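Local coordinates for methanol--corrinoid protein co-methyltransferase (Methanosarcina barkeri, PDB 2I2X) that catalyses the transfer of the methyl group of methanol to the cob(I)amide held by its partner protein MtaC, a step of methanogenesis, at residues L30-G35 against K119-H124; I40-Y45 against A80-T85. All coordinates share one frame; numbering follows the deposited sequence.

Both interactions reach the wall of the TIM barrel, where strands 119-126 and 80-86 are neighbours in the parallel sheet. Interaction 2, in which every touching residue is buried, is a wall contact proper: strands 40-43 and 80-86 run parallel, with apolar side chains near their starts and polar ones toward the metal centre. Interaction 1 lies near the N-terminal ends of the strands, away from the annotated sites and partly exposed; there a short antiparallel bridge, leucine packing and a weak salt bridge attach the hairpin region to the barrel. Among the links between them, Arg123, farther along the strand of interaction 1, forms a salt bridge with Glu42 of interaction 2.

Interaction 1 (L30-G35 against K119-H124); sequences LDLEIG and KCALRH
Leu30 and Cys120 form a single antiparallel bridge that joins the turn of an N-terminal beta hairpin (strands 25-28 and 32-33) to the start of strand 119-126 in the TIM barrel. The amide N of Leu30 lies 2.9 Å from Cys120 O, whereas the return bond from Cys120 N to Leu30 O is weak at 3.4 Å. Beside this bridge the CD1 branch of Leu30 rests on Cys120 SG at 3.8 Å, a small, polarisable sulfur that suits a buried strand position.

Leu32 spreads its two methyls over the same strand: CD1 meets Lys119 CB at 3.7 Å and CD2 meets Ala121 CB at 3.6 Å. CG lies trans to the backbone N (chi1 -164°), and chi2 near 70° then turns the two methyls to the strand; the short side chain of Ala121 lets CD2 come this close. Leu32 also touches Ile40, Ala80 and Ile82, so a branched apolar side chain of the hairpin packs against the N-terminal ends of three neighbouring barrel strands.

Toward the surface the chemistry becomes polar. Asp31 takes a left-handed backbone conformation (phi 65°), which aspartate tolerates better than beta-branched residues do, and suits an exposed turn. Lys119 passes its aliphatic chain over the carbonyl of Asp31, with CG and CE each 3.5 Å from Asp31 O, while the long chain bends near its end. That bend brings the ammonium group to the carboxylate in a loose salt bridge, Lys119 NZ to Asp31 OD2, at 3.5 Å.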
loop_
_atom_site.group_PDB
_atom_site.type_symbol
_atom_site.label_atom_id
_atom_site.label_comp_id
_atom_site.label_asym_id
_atom_site.label_seq_id
_atom_site.Cartn_x
_atom_site.Cartn_y
_atom_site.Cartn_z
ATOM N N LEU A 30 12.730 23.708 -2.080
ATOM C CA LEU A 30 13.028 24.005 -3.459
ATOM C C LEU A 30 11.777 24.457 -4.169
ATOM O O LEU A 30 11.053 23.645 -4.763
ATOM C CB LEU A 30 13.666 22.796 -4.119
ATOM C CG LEU A 30 14.987 22.352 -3.459
ATOM C CD1 LEU A 30 15.413 20.969 -3.915
ATOM C CD2 LEU A 30 16.105 23.380 -3.725
ATOM N N ASP A 31 11.495 25.755 -4.064
ATOM C CA ASP A 31 10.394 26.362 -4.808
ATOM C C ASP A 31 8.998 25.823 -4.383
ATOM O O ASP A 31 8.024 25.916 -5.126
ATOM C CB ASP A 31 10.661 26.182 -6.310
ATOM C CG ASP A 31 9.783 27.042 -7.161
ATOM O OD1 ASP A 31 9.575 28.221 -6.784
ATOM O OD2 ASP A 31 9.301 26.544 -8.219
ATOM N N LEU A 32 8.912 25.283 -3.171
ATOM C CA LEU A 32 7.648 24.746 -2.641
ATOM C C LEU A 32 6.843 25.772 -1.817
ATOM O O LEU A 32 7.411 26.625 -1.106
ATOM C CB LEU A 32 7.886 23.497 -1.782
ATOM C CG LEU A 32 6.612 22.666 -1.536
ATOM C CD1 LEU A 32 6.137 21.971 -2.819
ATOM C CD2 LEU A 32 6.748 21.659 -0.379
ATOM N N GLU A 33 5.520 25.685 -1.900
ATOM C CA GLU A 33 4.678 26.511 -1.055
ATOM C C GLU A 33 3.530 25.710 -0.493
ATOM O O GLU A 33 2.926 24.878 -1.188
ATOM C CB GLU A 33 4.185 27.738 -1.795
ATOM C CG GLU A 33 5.300 28.735 -2.196
ATOM C CD GLU A 33 4.735 29.937 -2.927
ATOM O OE1 GLU A 33 3.523 29.912 -3.213
ATOM O OE2 GLU A 33 5.485 30.910 -3.208
ATOM N N ILE A 34 3.267 25.946 0.791
ATOM C CA ILE A 34 2.341 25.121 1.556
ATOM C C ILE A 34 1.186 25.961 2.053
ATOM O O ILE A 34 1.407 26.993 2.686
ATOM C CB ILE A 34 3.064 24.432 2.729
ATOM C CG1 ILE A 34 4.352 23.795 2.230
ATOM C CG2 ILE A 34 2.143 23.405 3.396
ATOM C CD1 ILE A 34 5.282 23.353 3.304
ATOM N N GLY A 35 -0.037 25.513 1.754
ATOM C CA GLY A 35 -1.251 26.255 2.045
ATOM C C GLY A 35 -1.448 27.374 1.050
ATOM O O GLY A 35 -2.214 28.310 1.292
ATOM N N LYS A 119 8.901 20.628 -7.592
ATOM C CA LYS A 119 9.001 21.301 -6.311
ATOM C C LYS A 119 9.032 20.266 -5.203
ATOM O O LYS A 119 8.253 19.308 -5.208
ATOM C CB LYS A 119 7.786 22.195 -6.120
ATOM C CG LYS A 119 7.521 23.169 -7.260
ATOM C CD LYS A 119 6.026 23.425 -7.318
ATOM C CE LYS A 119 5.699 24.857 -7.548
ATOM N NZ LYS A 119 6.105 25.341 -8.864
ATOM N N CYS A 120 9.930 20.436 -4.257
ATOM C CA CYS A 120 9.981 19.533 -3.111
ATOM C C CYS A 120 10.600 20.171 -1.865
ATOM O O CYS A 120 11.268 21.208 -1.949
ATOM C CB CYS A 120 10.770 18.303 -3.495
ATOM S SG CYS A 120 12.313 18.760 -4.229
ATOM N N ALA A 121 10.365 19.560 -0.708
ATOM C CA ALA A 121 10.906 20.055 0.560
ATOM C C ALA A 121 11.172 18.848 1.419
ATOM O O ALA A 121 10.563 17.802 1.232
ATOM C CB ALA A 121 9.928 21.042 1.262
ATOM N N LEU A 122 12.127 18.970 2.320
ATOM C CA LEU A 122 12.493 17.869 3.164
ATOM C C LEU A 122 12.147 18.148 4.643
ATOM O O LEU A 122 12.530 19.151 5.211
ATOM C CB LEU A 122 13.978 17.554 2.973
ATOM C CG LEU A 122 14.559 16.481 3.899
ATOM C CD1 LEU A 122 13.898 15.137 3.641
ATOM C CD2 LEU A 122 16.073 16.403 3.789
ATOM N N ARG A 123 11.417 17.244 5.258
ATOM C CA ARG A 123 11.077 17.393 6.639
ATOM C C ARG A 123 11.808 16.332 7.412
ATOM O O ARG A 123 11.755 15.149 7.043
ATOM C CB ARG A 123 9.603 17.192 6.814
ATOM C CG ARG A 123 9.145 17.156 8.249
ATOM C CD ARG A 123 7.672 16.858 8.184
ATOM N NE ARG A 123 6.944 17.627 9.137
ATOM C CZ ARG A 123 5.770 18.189 8.919
ATOM N NH1 ARG A 123 5.140 18.082 7.761
ATOM N NH2 ARG A 123 5.226 18.872 9.907
ATOM N N HIS A 124 12.497 16.769 8.467
ATOM C CA HIS A 124 13.124 15.885 9.410
ATOM C C HIS A 124 12.400 16.031 10.716
ATOM O O HIS A 124 12.180 17.143 11.190
ATOM C CB HIS A 124 14.598 16.245 9.597
ATOM C CG HIS A 124 15.531 15.333 8.867
ATOM N ND1 HIS A 124 15.320 14.937 7.558
ATOM C CD2 HIS A 124 16.663 14.715 9.268
ATOM C CE1 HIS A 124 16.297 14.132 7.183
ATOM N NE2 HIS A 124 17.113 13.966 8.208
#

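Interaction 2 (I40-Y45 against A80-T85); sequences IPEINY and AIILET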
loop_
_atom_site.group_PDB
_atom_site.type_symbol
_atom_site.label_atom_id
_atom_site.label_comp_id
_atom_site.label_asym_id
_atom_site.label_seq_id
_atom_site.Cartn_x
_atom_site.Cartn_y
_atom_site.Cartn_z
ATOM N N ILE A 40 -0.233 18.955 -1.122
ATOM C CA ILE A 40 1.052 18.327 -1.449
ATOM C C ILE A 40 1.178 16.964 -0.781
ATOM O O ILE A 40 0.916 16.846 0.426
ATOM C CB ILE A 40 2.234 19.160 -0.966
ATOM C CG1 ILE A 40 2.208 20.565 -1.561
ATOM C CG2 ILE A 40 3.529 18.502 -1.348
ATOM C CD1 ILE A 40 2.822 21.582 -0.617
ATOM N N PRO A 41 1.588 15.928 -1.552
ATOM C CA PRO A 41 1.807 14.642 -0.880
ATOM C C PRO A 41 3.067 14.682 -0.030
ATOM O O PRO A 41 4.051 15.316 -0.404
ATOM C CB PRO A 41 1.953 13.653 -2.049
ATOM C CG PRO A 41 2.471 14.493 -3.193
ATOM C CD PRO A 41 1.868 15.863 -3.002
ATOM N N GLU A 42 3.027 13.994 1.107
ATOM C CA GLU A 42 4.157 13.913 2.038
ATOM C C GLU A 42 4.409 12.434 2.321
ATOM O O GLU A 42 3.611 11.770 3.001
ATOM C CB GLU A 42 3.863 14.690 3.338
ATOM C CG GLU A 42 4.987 14.636 4.436
ATOM C CD GLU A 42 4.997 15.860 5.443
ATOM O OE1 GLU A 42 3.938 16.487 5.744
ATOM O OE2 GLU A 42 6.094 16.217 5.926
ATOM N N ILE A 43 5.510 11.909 1.806
ATOM C CA ILE A 43 5.771 10.480 1.948
ATOM C C ILE A 43 6.671 10.185 3.163
ATOM O O ILE A 43 7.667 10.882 3.406
ATOM C CB ILE A 43 6.337 9.859 0.625
ATOM C CG1 ILE A 43 6.512 8.339 0.741
ATOM C CG2 ILE A 43 7.641 10.572 0.210
ATOM C CD1 ILE A 43 5.209 7.504 0.697
ATOM N N ASN A 44 6.286 9.144 3.905
ATOM C CA ASN A 44 6.998 8.677 5.092
ATOM C C ASN A 44 7.482 7.261 4.867
ATOM O O ASN A 44 7.036 6.610 3.917
ATOM C CB ASN A 44 6.104 8.757 6.314
ATOM C CG ASN A 44 6.172 10.117 6.971
ATOM O OD1 ASN A 44 7.078 10.384 7.765
ATOM N ND2 ASN A 44 5.248 11.001 6.613
ATOM N N TYR A 45 8.405 6.805 5.715
ATOM C CA TYR A 45 9.168 5.567 5.478
ATOM C C TYR A 45 10.025 5.244 6.698
ATOM O O TYR A 45 10.396 6.143 7.431
ATOM C CB TYR A 45 10.097 5.714 4.262
ATOM C CG TYR A 45 10.712 7.104 4.149
ATOM C CD1 TYR A 45 11.869 7.438 4.827
ATOM C CD2 TYR A 45 10.117 8.079 3.357
ATOM C CE1 TYR A 45 12.409 8.722 4.714
ATOM C CE2 TYR A 45 10.640 9.334 3.246
ATOM C CZ TYR A 45 11.782 9.657 3.918
ATOM O OH TYR A 45 12.284 10.926 3.784
ATOM N N ALA A 80 4.778 18.167 -7.375
ATOM C CA ALA A 80 5.323 18.495 -6.032
ATOM C C ALA A 80 5.342 17.319 -5.054
ATOM O O ALA A 80 4.555 16.371 -5.149
ATOM C CB ALA A 80 4.578 19.680 -5.412
ATOM N N ILE A 81 6.262 17.371 -4.108
ATOM C CA ILE A 81 6.339 16.303 -3.155
ATOM C C ILE A 81 7.155 16.718 -1.932
ATOM O O ILE A 81 8.137 17.446 -2.071
ATOM C CB ILE A 81 6.889 15.021 -3.839
ATOM C CG1 ILE A 81 6.539 13.756 -3.024
ATOM C CG2 ILE A 81 8.330 15.163 -4.248
ATOM C CD1 ILE A 81 7.562 13.384 -2.106
ATOM N N ILE A 82 6.758 16.251 -0.750
ATOM C CA ILE A 82 7.569 16.462 0.456
ATOM C C ILE A 82 8.017 15.094 0.958
ATOM O O ILE A 82 7.191 14.167 1.012
ATOM C CB ILE A 82 6.746 17.124 1.570
ATOM C CG1 ILE A 82 6.399 18.565 1.190
ATOM C CG2 ILE A 82 7.492 17.059 2.888
ATOM C CD1 ILE A 82 5.243 19.183 2.010
ATOM N N LEU A 83 9.298 14.952 1.303
ATOM C CA LEU A 83 9.770 13.737 1.980
ATOM C C LEU A 83 9.889 13.997 3.487
ATOM O O LEU A 83 10.468 15.011 3.922
ATOM C CB LEU A 83 11.113 13.267 1.396
ATOM C CG LEU A 83 11.140 12.706 -0.055
ATOM C CD1 LEU A 83 11.202 13.780 -1.209
ATOM C CD2 LEU A 83 12.273 11.673 -0.215
ATOM N N GLU A 84 9.319 13.110 4.292
ATOM C CA GLU A 84 9.500 13.221 5.710
ATOM C C GLU A 84 10.326 12.056 6.261
ATOM O O GLU A 84 9.902 10.889 6.186
ATOM C CB GLU A 84 8.171 13.348 6.471
ATOM C CG GLU A 84 8.415 13.351 8.011
ATOM C CD GLU A 84 7.180 13.330 8.870
ATOM O OE1 GLU A 84 6.051 13.188 8.345
ATOM O OE2 GLU A 84 7.344 13.446 10.104
ATOM N N THR A 85 11.471 12.389 6.854
ATOM C CA THR A 85 12.310 11.417 7.550
ATOM C C THR A 85 12.099 11.493 9.058
ATOM O O THR A 85 12.521 12.460 9.701
ATOM C CB THR A 85 13.816 11.645 7.240
ATOM O OG1 THR A 85 14.003 11.721 5.816
ATOM C CG2 THR A 85 14.669 10.526 7.780
HETATM O O HOH W 1 9.350 8.901 7.857
#
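Tyr45 turns its ring back toward Glu84 and Thr85 because CG sits between the backbone N and the carbonyl carbon (chi1 37°), while Glu84 extends with CG trans to its N (chi1 175°) to reach Asn44. The setting is a beta-alpha-beta unit of the TIM barrel, in which helix 55-76 links parallel strands 40-43 and 80-86. Ile82 N bonds to Pro41 O, Ile43 N to Ile82 O, and Glu84 N to Ile43 O, each at 2.9 Å; proline fits the first rung because only its carbonyl is needed.

Beta-branched Ile43 and Ile81 suit the strands and meet on one face, CG2 to CD1 at 3.6 Å, while Ile82 shares the other face with Glu42, whose OE2 lies 3.4 Å from Ile82 CG2. Arg123 and Thr285 bind the carboxylate of Glu42.

Farther along, Asn44 ND2 donates to Glu84 OE1 at 2.9 Å, coming from above the carboxylate plane. Lys267 and Thr125 hold the other oxygen, OE2, and the Glu84 side chain lies near the zinc ligand Glu164. A water takes the N-H of Tyr45 and lies close to Asn44 OD1 and Glu84 O. That carbonyl oxygen sits over one face of the Tyr45 ring, 3.2 Å from CZ. Thr85 OG1 is also bound by Gln105, and at the ring edge Tyr45 OH and Thr85 OG1 share a hydrogen bond of 2.8 Å.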